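Local coordinates for uncharacterized protein (Pyrococcus abyssi, PDB 5IFF) that probably acts as a restriction DNA glycosylase (R.PabI), removing adenine bases from double-stranded DNA, and is also able to bind nonspecific duplex, at residues A[89-97]-A[209-217]. The protein carries 2 engineered substitutions. Residues are numbered along the deposited sequence; the frame is centred on the assembly and turned at random.
Sequences DIYELLKFA and IVKFLRSII
Ile217 meets the Tyr91 ring at its edge, with CD1 lying in the ring plane 4.0 Å from CE1. The other flat group near the seam is the Arg214 guanidinium, which has Val210 CG1 of its own helix centred over one face, 3.3 Å above the plane. The rest of the seam is mainly apolar side chains. Ile217 CD1 also meets Leu94 CD1 tip to tip at 3.8 Å, while the other branch of that leucine, CD2, slides in alongside Leu213 and comes within 3.9 Å of its CB. Ile90 sends its two branches different ways: with CG1 set beside the backbone N (chi1 -72°), CG2 is left opposite that N and rests on Ile217 CG1 and Leu213 CB, whereas CD1 reaches 3.6 Å from Ile216 CD1, the two side chains crossing at a slant. With an alanine here, Ile216 CD1 would probably lose its partner across the seam and a gap would be likely to open beside Leu213 and Ile217. At the far end Ala97 CB sits 3.6 Å from Val210 CG2, and Lys206 donates a hydrogen bond to the carbonyl of Ala97. No hydrogen bond joins the two segments themselves. Leu93 turns its CB to Leu213 CD1 and also packs on Leu195 and Lys196 of helix 188-201, and Ile90 touches His80 of helix 72-81. The contact's nearest atom is about 20 Å from the bound DNA. The axes of the 89-97 and 209-216 segments approach to 10.4 Å, their directions 154° apart: a near-antiparallel helix pair, joining helix 87-99 to the C-terminal helix 203-216 within a helical cluster.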
loop_
_atom_site.group_PDB
_atom_site.type_symbol
_atom_site.label_atom_id
_atom_site.label_comp_id
_atom_site.label_asym_id
_atom_site.label_seq_id
_atom_site.Cartn_x
_atom_site.Cartn_y
_atom_site.Cartn_z
ATOM N N ASP A 89 11.022 26.634 -32.310
ATOM C CA ASP A 89 11.433 25.465 -31.543
ATOM C C ASP A 89 10.339 24.380 -31.648
ATOM O O ASP A 89 10.630 23.172 -31.801
ATOM C CB ASP A 89 11.645 25.810 -30.070
ATOM C CG ASP A 89 12.919 26.625 -29.818
ATOM O OD1 ASP A 89 13.864 26.613 -30.629
ATOM O OD2 ASP A 89 12.958 27.293 -28.768
ATOM N N ILE A 90 9.072 24.808 -31.503
ATOM C CA ILE A 90 7.963 23.839 -31.480
ATOM C C ILE A 90 7.803 23.223 -32.876
ATOM O O ILE A 90 7.617 21.998 -33.002
ATOM C CB ILE A 90 6.632 24.483 -30.986
ATOM C CG1 ILE A 90 6.747 24.754 -29.481
ATOM C CG2 ILE A 90 5.449 23.516 -31.102
ATOM C CD1 ILE A 90 5.650 25.684 -28.987
ATOM N N TYR A 91 7.922 24.048 -33.922
ATOM C CA TYR A 91 7.802 23.505 -35.285
ATOM C C TYR A 91 8.875 22.457 -35.573
ATOM O O TYR A 91 8.628 21.468 -36.279
ATOM C CB TYR A 91 7.906 24.606 -36.348
ATOM C CG TYR A 91 6.923 25.726 -36.203
ATOM C CD1 TYR A 91 5.660 25.527 -35.611
ATOM C CD2 TYR A 91 7.257 27.003 -36.669
ATOM C CE1 TYR A 91 4.747 26.635 -35.518
ATOM C CE2 TYR A 91 6.395 28.056 -36.573
ATOM C CZ TYR A 91 5.149 27.869 -35.985
ATOM O OH TYR A 91 4.348 28.991 -35.904
ATOM N N GLU A 92 10.101 22.720 -35.080
ATOM C CA GLU A 92 11.196 21.751 -35.221
ATOM C C GLU A 92 10.904 20.433 -34.476
ATOM O O GLU A 92 11.222 19.356 -34.932
ATOM C CB GLU A 92 12.513 22.339 -34.686
ATOM C CG GLU A 92 13.116 23.423 -35.575
ATOM C CD GLU A 92 13.586 22.895 -36.924
ATOM O OE1 GLU A 92 14.437 21.981 -36.954
ATOM O OE2 GLU A 92 13.100 23.397 -37.957
ATOM N N LEU A 93 10.297 20.530 -33.326
ATOM C CA LEU A 93 9.947 19.312 -32.619
ATOM C C LEU A 93 8.815 18.544 -33.340
ATOM O O LEU A 93 8.819 17.309 -33.377
ATOM C CB LEU A 93 9.533 19.636 -31.196
ATOM C CG LEU A 93 10.710 20.020 -30.309
ATOM C CD1 LEU A 93 10.211 20.768 -29.087
ATOM C CD2 LEU A 93 11.445 18.735 -29.963
ATOM N N LEU A 94 7.837 19.275 -33.870
ATOM C CA LEU A 94 6.752 18.607 -34.639
ATOM C C LEU A 94 7.315 17.912 -35.883
ATOM O O LEU A 94 6.873 16.784 -36.250
ATOM C CB LEU A 94 5.652 19.611 -35.010
ATOM C CG LEU A 94 4.828 20.144 -33.819
ATOM C CD1 LEU A 94 3.871 21.243 -34.337
ATOM C CD2 LEU A 94 4.078 19.039 -33.135
ATOM N N LYS A 95 8.280 18.558 -36.525
ATOM C CA LYS A 95 8.982 17.975 -37.675
ATOM C C LYS A 95 9.751 16.692 -37.303
ATOM O O LYS A 95 9.782 15.723 -38.062
ATOM C CB LYS A 95 9.973 18.966 -38.269
ATOM C CG LYS A 95 10.497 18.536 -39.648
ATOM C CD LYS A 95 11.304 19.658 -40.346
ATOM C CE LYS A 95 10.684 21.051 -40.155
ATOM N NZ LYS A 95 10.929 22.014 -41.304
ATOM N N PHE A 96 10.427 16.737 -36.170
ATOM C CA PHE A 96 11.115 15.553 -35.639
ATOM C C PHE A 96 10.126 14.384 -35.446
ATOM O O PHE A 96 10.360 13.259 -35.937
ATOM C CB PHE A 96 11.813 15.906 -34.321
ATOM C CG PHE A 96 12.462 14.720 -33.623
ATOM C CD1 PHE A 96 13.640 14.164 -34.121
ATOM C CD2 PHE A 96 11.889 14.181 -32.485
ATOM C CE1 PHE A 96 14.265 13.079 -33.473
ATOM C CE2 PHE A 96 12.495 13.088 -31.830
ATOM C CZ PHE A 96 13.695 12.540 -32.339
ATOM N N ALA A 97 9.013 14.662 -34.768
ATOM C CA ALA A 97 8.009 13.637 -34.549
ATOM C C ALA A 97 7.481 13.043 -35.852
ATOM O O ALA A 97 7.170 11.843 -35.886
ATOM C CB ALA A 97 6.868 14.181 -33.712
ATOM N N ILE A 209 2.549 13.687 -27.092
ATOM C CA ILE A 209 3.381 14.884 -27.180
ATOM C C ILE A 209 2.953 15.760 -28.369
ATOM O O ILE A 209 2.884 16.974 -28.232
ATOM C CB ILE A 209 4.886 14.548 -27.346
ATOM C CG1 ILE A 209 5.403 13.794 -26.108
ATOM C CG2 ILE A 209 5.732 15.858 -27.583
ATOM C CD1 ILE A 209 5.185 14.610 -24.769
ATOM N N VAL A 210 2.697 15.150 -29.530
ATOM C CA VAL A 210 2.315 15.968 -30.710
ATOM C C VAL A 210 1.006 16.753 -30.510
ATOM O O VAL A 210 0.929 17.938 -30.828
ATOM C CB VAL A 210 2.249 15.058 -31.952
ATOM C CG1 VAL A 210 1.588 15.750 -33.128
ATOM C CG2 VAL A 210 3.629 14.599 -32.300
ATOM N N LYS A 211 -0.020 16.089 -29.970
ATOM C CA LYS A 211 -1.281 16.718 -29.633
ATOM C C LYS A 211 -1.104 17.871 -28.610
ATOM O O LYS A 211 -1.727 18.948 -28.737
ATOM C CB LYS A 211 -2.241 15.644 -29.107
ATOM C CG LYS A 211 -3.594 16.148 -28.704
ATOM C CD LYS A 211 -4.607 15.022 -28.535
ATOM C CE LYS A 211 -6.002 15.572 -28.214
ATOM N NZ LYS A 211 -6.371 16.727 -29.087
ATOM N N PHE A 212 -0.287 17.625 -27.614
ATOM C CA PHE A 212 0.049 18.656 -26.618
ATOM C C PHE A 212 0.722 19.879 -27.269
ATOM O O PHE A 212 0.306 21.024 -27.051
ATOM C CB PHE A 212 0.977 18.081 -25.555
ATOM C CG PHE A 212 1.577 19.134 -24.655
ATOM C CD1 PHE A 212 0.756 19.953 -23.880
ATOM C CD2 PHE A 212 2.947 19.320 -24.627
ATOM C CE1 PHE A 212 1.317 20.930 -23.059
ATOM C CE2 PHE A 212 3.521 20.296 -23.806
ATOM C CZ PHE A 212 2.708 21.090 -23.030
ATOM N N LEU A 213 1.772 19.634 -28.047
ATOM C CA LEU A 213 2.455 20.738 -28.723
ATOM C C LEU A 213 1.525 21.461 -29.677
ATOM O O LEU A 213 1.467 22.677 -29.678
ATOM C CB LEU A 213 3.690 20.248 -29.490
ATOM C CG LEU A 213 4.796 19.681 -28.585
ATOM C CD1 LEU A 213 5.903 19.073 -29.430
ATOM C CD2 LEU A 213 5.356 20.816 -27.642
ATOM N N ARG A 214 0.759 20.718 -30.486
ATOM C CA ARG A 214 -0.215 21.371 -31.339
ATOM C C ARG A 214 -1.159 22.260 -30.541
ATOM O O ARG A 214 -1.561 23.311 -31.027
ATOM C CB ARG A 214 -1.041 20.353 -32.177
ATOM C CG ARG A 214 -0.208 19.744 -33.285
ATOM C CD ARG A 214 -0.962 18.608 -33.956
ATOM N NE ARG A 214 -0.209 17.914 -34.998
ATOM C CZ ARG A 214 -0.572 16.727 -35.500
ATOM N NH1 ARG A 214 -1.649 16.067 -35.020
ATOM N NH2 ARG A 214 0.155 16.189 -36.464
ATOM N N SER A 215 -1.489 21.864 -29.317
ATOM C CA SER A 215 -2.488 22.600 -28.546
ATOM C C SER A 215 -1.889 23.870 -27.958
ATOM O O SER A 215 -2.615 24.833 -27.725
ATOM C CB SER A 215 -3.049 21.743 -27.408
ATOM O OG SER A 215 -2.118 21.628 -26.337
ATOM N N ILE A 216 -0.585 23.868 -27.686
ATOM C CA ILE A 216 -0.032 25.107 -27.127
ATOM C C ILE A 216 0.256 26.168 -28.228
ATOM O O ILE A 216 0.255 27.337 -27.944
ATOM C CB ILE A 216 1.227 24.870 -26.300
ATOM C CG1 ILE A 216 2.380 24.454 -27.172
ATOM C CG2 ILE A 216 0.994 23.848 -25.165
ATOM C CD1 ILE A 216 3.676 24.206 -26.325
ATOM N N ILE A 217 0.510 25.751 -29.459
ATOM C CA ILE A 217 0.500 26.669 -30.593
ATOM C C ILE A 217 -0.868 27.385 -30.703
ATOM O O ILE A 217 -0.934 28.596 -30.919
ATOM C CB ILE A 217 0.726 25.932 -31.928
ATOM C CG1 ILE A 217 2.136 25.398 -32.049
ATOM C CG2 ILE A 217 0.460 26.866 -33.130
ATOM C CD1 ILE A 217 2.214 24.530 -33.293
#